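Local coordinates for protein aryl acylamidase (bacterium CSBL00001, PDB 4YJ6) that probably hydrolyses the amide bond of aryl acylamides, as a member of the amidase signature family of enzymes, at residues G161-G166 and G185-I190; G166-V171 and G225-T230. All blocks are in the same frame, centred on the assembly; numbering follows the deposited sequence.

Overall arrangement
From the N terminus, the chain first passes through 161-166, a glycine- and serine-rich turn running into helix 165-172. It continues along that helix as 166-171, then runs through strand 178-183 and reaches the loop 185-190. Here contact 1 closes a loop of 18 residues against the turn just before helix 165-172. The chain then passes helix 190-195 and strand 198-201 before strand 223-228, where contact 2 closes a longer loop of 53 residues against the same helix. The two closures cross rather than nest, share Gly166, and have centres about 10 Å apart. Ile188 packs on Gly225 and Pro226 with its side chain and meets Ile227 through its carbonyl, joining the phosphate-binding loops to the sheet.

Contact 1 of 2, residues G161-G166 and G185-I190; sequences GGSSGG and GGSIRI. With PO4 (phosphate ion), chain B.
Ser187 reaches into the turn at Ser163 and meets both its backbone and a bound phosphate. Ser187 CB lies against phosphate O3 (3.0 Å) and Ser163 OG. One bond further, OG stands beside its own backbone N, opposite the carbonyl carbon (chi1 -69°), which places it between two partners. It accepts an almost straight hydrogen bond from Ser163 N (2.7 Å to Ser187 OG, 175° at the hydrogen) and donates one of 2.6 Å to phosphate O3. The same O3 also takes a bond from Gly185 N (2.9 Å), while Ser163 OG, folded back over its own backbone, holds phosphate O4 at 2.6 Å.

The peptide bond before Ser163 is cis. With Lys84, which bonds Ser163 OG, this matches the Ser-cisSer-Lys catalytic triad of amidase signature enzymes, in which Ser187 would be the nucleophile; the phosphate, probably from the crystallisation liquor, would then occupy the active site.

Next to Ser163 in the chain, Ser164 OG donates to Ser187 O (2.7 Å) from above the carbonyl plane, and also bonds Lys84 and Thr182 N. With an alanine here, the Ser187 carbonyl would probably lose this donor, and Lys84 and Thr182 N the partner they share. Farther along, Ile190 CG2 rests on Gly162 O at 3.1 Å.

The site is buried where helices 165-172 and 190-195 begin, beside the end of strand 178-183, which supplies Thr182, and with Lys84 coming from strand 80-84.

Contact 2 of 2, residues G166-V171 and G225-T230; sequences GAAALV and GPITRT
Val171 and Arg229 cross each other at an oblique angle, the branched valine lying against the base of the arginine chain. With Val171 CG1 anti to the backbone N (chi1 173°), this methyl points at the strand and lies 3.6 Å from Arg229 CG and 3.5 Å from Thr228 C. The other methyl, Val171 CG2, sits 3.5 Å from Ile227 O. Beyond CG and CD, the arginine bends and swings its guanidinium back to the helix, so that Val171 O meets it at its edge, close to its plane. Arg229 NH1 donates to Val171 O over 2.9 Å, at 164° and on a carbonyl lone pair, and bonds Val176 O as well; a single nitrogen thus ties the end of the helix to the segment between helix 165-172 and strand 178-183.

About one turn earlier in the helix, Ala167 and Ala168 receive Ile227. Ile227 CD1 meets Ala167 CB at 4.0 Å and lies beside Ala168 CB, while Ile227 CG2 covers Ala168 CA at 4.0 Å. The axes of segment 166-171 and strand 225-228 approach to 8.1 Å, 33° apart in direction, and the small alanine side chains are consistent with this close approach.

On the opposite side of the strand, Pro226 and Thr228 touch helix 231-241. Strand 223-228, flanked by strands 178-183 and 198-201, is therefore sandwiched between helices, the alpha/beta/alpha layering of the amidase signature fold.

Contact 1 of 2, residues G161-G166 and G185-I190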
loop_
_atom_site.group_PDB
_atom_site.type_symbol
_atom_site.label_atom_id
_atom_site.label_comp_id
_atom_site.label_asym_id
_atom_site.label_seq_id
_atom_site.Cartn_x
_atom_site.Cartn_y
_atom_site.Cartn_z
ATOM N N GLY A 161 -1.761 4.464 9.676
ATOM C CA GLY A 161 -1.757 3.056 9.291
ATOM C C GLY A 161 -0.439 2.736 8.611
ATOM O O GLY A 161 0.415 3.608 8.465
ATOM N N GLY A 162 -0.271 1.496 8.169
ATOM C CA GLY A 162 1.017 1.041 7.655
ATOM C C GLY A 162 0.841 -0.313 6.958
ATOM O O GLY A 162 -0.269 -0.858 6.909
ATOM N N SER A 163 1.924 -0.857 6.403
ATOM C CA SER A 163 3.258 -0.262 6.538
ATOM C C SER A 163 3.566 0.915 5.607
ATOM O O SER A 163 4.594 1.566 5.792
ATOM C CB SER A 163 4.320 -1.363 6.369
ATOM O OG SER A 163 4.258 -1.937 5.066
ATOM N N SER A 164 2.717 1.189 4.608
ATOM C CA SER A 164 2.959 2.335 3.716
ATOM C C SER A 164 2.293 3.604 4.248
ATOM O O SER A 164 1.615 4.304 3.495
ATOM C CB SER A 164 2.374 2.105 2.319
ATOM O OG SER A 164 2.748 0.834 1.809
ATOM N N GLY A 165 2.527 3.940 5.507
ATOM C CA GLY A 165 1.801 5.045 6.123
ATOM C C GLY A 165 2.219 6.400 5.579
ATOM O O GLY A 165 1.381 7.253 5.330
ATOM N N GLY A 166 3.515 6.603 5.382
ATOM C CA GLY A 166 3.956 7.866 4.815
ATOM C C GLY A 166 3.385 8.123 3.423
ATOM O O GLY A 166 3.028 9.260 3.073
ATOM N N GLY A 185 1.129 -7.984 3.633
ATOM C CA GLY A 185 -0.027 -8.390 4.459
ATOM C C GLY A 185 -1.150 -7.382 4.323
ATOM O O GLY A 185 -2.105 -7.391 5.079
ATOM N N GLY A 186 -1.045 -6.502 3.328
ATOM C CA GLY A 186 -2.087 -5.528 3.121
ATOM C C GLY A 186 -1.613 -4.092 2.963
ATOM O O GLY A 186 -2.437 -3.200 2.833
ATOM N N SER A 187 -0.309 -3.858 2.911
ATOM C CA SER A 187 0.164 -2.509 3.211
ATOM C C SER A 187 0.040 -1.416 2.154
ATOM O O SER A 187 0.378 -0.277 2.433
ATOM C CB SER A 187 1.587 -2.598 3.736
ATOM O OG SER A 187 1.527 -3.207 5.031
ATOM N N ILE A 188 -0.455 -1.726 0.956
ATOM C CA ILE A 188 -0.924 -0.677 0.049
ATOM C C ILE A 188 -2.317 -0.229 0.503
ATOM O O ILE A 188 -2.713 0.933 0.340
ATOM C CB ILE A 188 -1.020 -1.242 -1.383
ATOM C CG1 ILE A 188 0.395 -1.387 -1.967
ATOM C CG2 ILE A 188 -1.866 -0.338 -2.308
ATOM C CD1 ILE A 188 0.412 -2.379 -3.134
ATOM N N ARG A 189 -3.064 -1.179 1.061
ATOM C CA ARG A 189 -4.491 -1.038 1.277
ATOM C C ARG A 189 -4.829 -0.579 2.699
ATOM O O ARG A 189 -5.792 0.169 2.901
ATOM C CB ARG A 189 -5.173 -2.413 1.000
ATOM C CG ARG A 189 -4.999 -2.827 -0.483
ATOM C CD ARG A 189 -5.321 -4.313 -0.717
ATOM N NE ARG A 189 -4.225 -5.151 -0.231
ATOM C CZ ARG A 189 -4.388 -6.437 0.123
ATOM N NH1 ARG A 189 -5.610 -6.994 0.130
ATOM N NH2 ARG A 189 -3.348 -7.146 0.500
ATOM N N ILE A 190 -4.072 -1.069 3.672
ATOM C CA ILE A 190 -4.310 -0.755 5.098
ATOM C C ILE A 190 -4.279 0.763 5.355
ATOM O O ILE A 190 -5.261 1.331 5.834
ATOM C CB ILE A 190 -3.265 -1.450 5.978
ATOM C CG1 ILE A 190 -3.444 -2.975 5.922
ATOM C CG2 ILE A 190 -3.372 -0.987 7.434
ATOM C CD1 ILE A 190 -2.159 -3.723 6.304
HETATM P P PO4 B . 3.719 -5.593 4.822
HETATM O O1 PO4 B . 3.406 -5.664 6.329
HETATM O O2 PO4 B . 4.389 -6.911 4.514
HETATM O O3 PO4 B . 2.424 -5.459 4.098
HETATM O O4 PO4 B . 4.667 -4.469 4.483
#

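Contact 2 of 2, residues G166-V171 and G225-T230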
loop_
_atom_site.group_PDB
_atom_site.type_symbol
_atom_site.label_atom_id
_atom_site.label_comp_id
_atom_site.label_asym_id
_atom_site.label_seq_id
_atom_site.Cartn_x
_atom_site.Cartn_y
_atom_site.Cartn_z
ATOM N N GLY A 166 3.515 6.603 5.382
ATOM C CA GLY A 166 3.956 7.866 4.815
ATOM C C GLY A 166 3.385 8.123 3.423
ATOM O O GLY A 166 3.028 9.260 3.073
ATOM N N ALA A 167 3.323 7.066 2.607
ATOM C CA ALA A 167 2.756 7.166 1.262
ATOM C C ALA A 167 1.301 7.662 1.339
ATOM O O ALA A 167 0.905 8.640 0.679
ATOM C CB ALA A 167 2.799 5.779 0.572
ATOM N N ALA A 168 0.496 6.985 2.150
ATOM C CA ALA A 168 -0.908 7.322 2.215
ATOM C C ALA A 168 -1.116 8.731 2.809
ATOM O O ALA A 168 -1.967 9.456 2.344
ATOM C CB ALA A 168 -1.689 6.286 3.045
ATOM N N ALA A 169 -0.350 9.083 3.835
ATOM C CA ALA A 169 -0.524 10.372 4.506
ATOM C C ALA A 169 -0.249 11.531 3.527
ATOM O O ALA A 169 -1.004 12.492 3.453
ATOM C CB ALA A 169 0.404 10.467 5.752
ATOM N N LEU A 170 0.809 11.423 2.732
ATOM C CA LEU A 170 1.065 12.476 1.752
ATOM C C LEU A 170 -0.062 12.611 0.743
ATOM O O LEU A 170 -0.459 13.728 0.401
ATOM C CB LEU A 170 2.395 12.239 1.006
ATOM C CG LEU A 170 3.639 12.362 1.880
ATOM C CD1 LEU A 170 4.909 12.114 1.005
ATOM C CD2 LEU A 170 3.722 13.747 2.520
ATOM N N VAL A 171 -0.590 11.482 0.257
ATOM C CA VAL A 171 -1.662 11.526 -0.719
ATOM C C VAL A 171 -2.952 12.062 -0.078
ATOM O O VAL A 171 -3.648 12.856 -0.695
ATOM C CB VAL A 171 -1.889 10.118 -1.342
ATOM C CG1 VAL A 171 -3.142 10.089 -2.264
ATOM C CG2 VAL A 171 -0.589 9.731 -2.118
ATOM N N GLY A 225 2.492 -1.107 -5.560
ATOM C CA GLY A 225 1.362 -0.491 -6.238
ATOM C C GLY A 225 1.110 0.912 -5.721
ATOM O O GLY A 225 1.739 1.349 -4.775
ATOM N N PRO A 226 0.173 1.612 -6.358
ATOM C CA PRO A 226 -0.092 3.023 -6.095
ATOM C C PRO A 226 -1.145 3.269 -5.012
ATOM O O PRO A 226 -2.100 2.495 -4.886
ATOM C CB PRO A 226 -0.602 3.519 -7.439
ATOM C CG PRO A 226 -1.398 2.343 -7.957
ATOM C CD PRO A 226 -0.610 1.106 -7.490
ATOM N N ILE A 227 -0.952 4.362 -4.272
ATOM C CA ILE A 227 -2.005 4.950 -3.446
ATOM C C ILE A 227 -2.341 6.314 -4.055
ATOM O O ILE A 227 -1.440 7.090 -4.321
ATOM C CB ILE A 227 -1.522 5.086 -1.996
ATOM C CG1 ILE A 227 -1.239 3.690 -1.435
ATOM C CG2 ILE A 227 -2.579 5.858 -1.102
ATOM C CD1 ILE A 227 -0.559 3.684 -0.052
ATOM N N THR A 228 -3.623 6.575 -4.319
ATOM C CA THR A 228 -4.033 7.798 -5.030
ATOM C C THR A 228 -5.308 8.359 -4.388
ATOM O O THR A 228 -5.857 7.766 -3.474
ATOM C CB THR A 228 -4.383 7.503 -6.500
ATOM O OG1 THR A 228 -5.433 6.527 -6.551
ATOM C CG2 THR A 228 -3.168 6.965 -7.265
ATOM N N ARG A 229 -5.801 9.491 -4.887
ATOM C CA ARG A 229 -7.089 10.007 -4.418
ATOM C C ARG A 229 -8.187 9.672 -5.401
ATOM O O ARG A 229 -9.365 9.726 -5.032
ATOM C CB ARG A 229 -7.055 11.536 -4.204
ATOM C CG ARG A 229 -6.148 11.952 -3.015
ATOM C CD ARG A 229 -6.173 13.459 -2.715
ATOM N NE ARG A 229 -5.689 14.216 -3.860
ATOM C CZ ARG A 229 -4.398 14.457 -4.115
ATOM N NH1 ARG A 229 -3.439 14.079 -3.270
ATOM N NH2 ARG A 229 -4.086 15.115 -5.215
ATOM N N THR A 230 -7.834 9.364 -6.650
ATOM C CA THR A 230 -8.834 8.982 -7.657
ATOM C C THR A 230 -8.498 7.649 -8.285
ATOM O O THR A 230 -7.332 7.260 -8.372
ATOM C CB THR A 230 -8.935 9.981 -8.825
ATOM O OG1 THR A 230 -7.754 9.886 -9.668
ATOM C CG2 THR A 230 -9.067 11.402 -8.302
#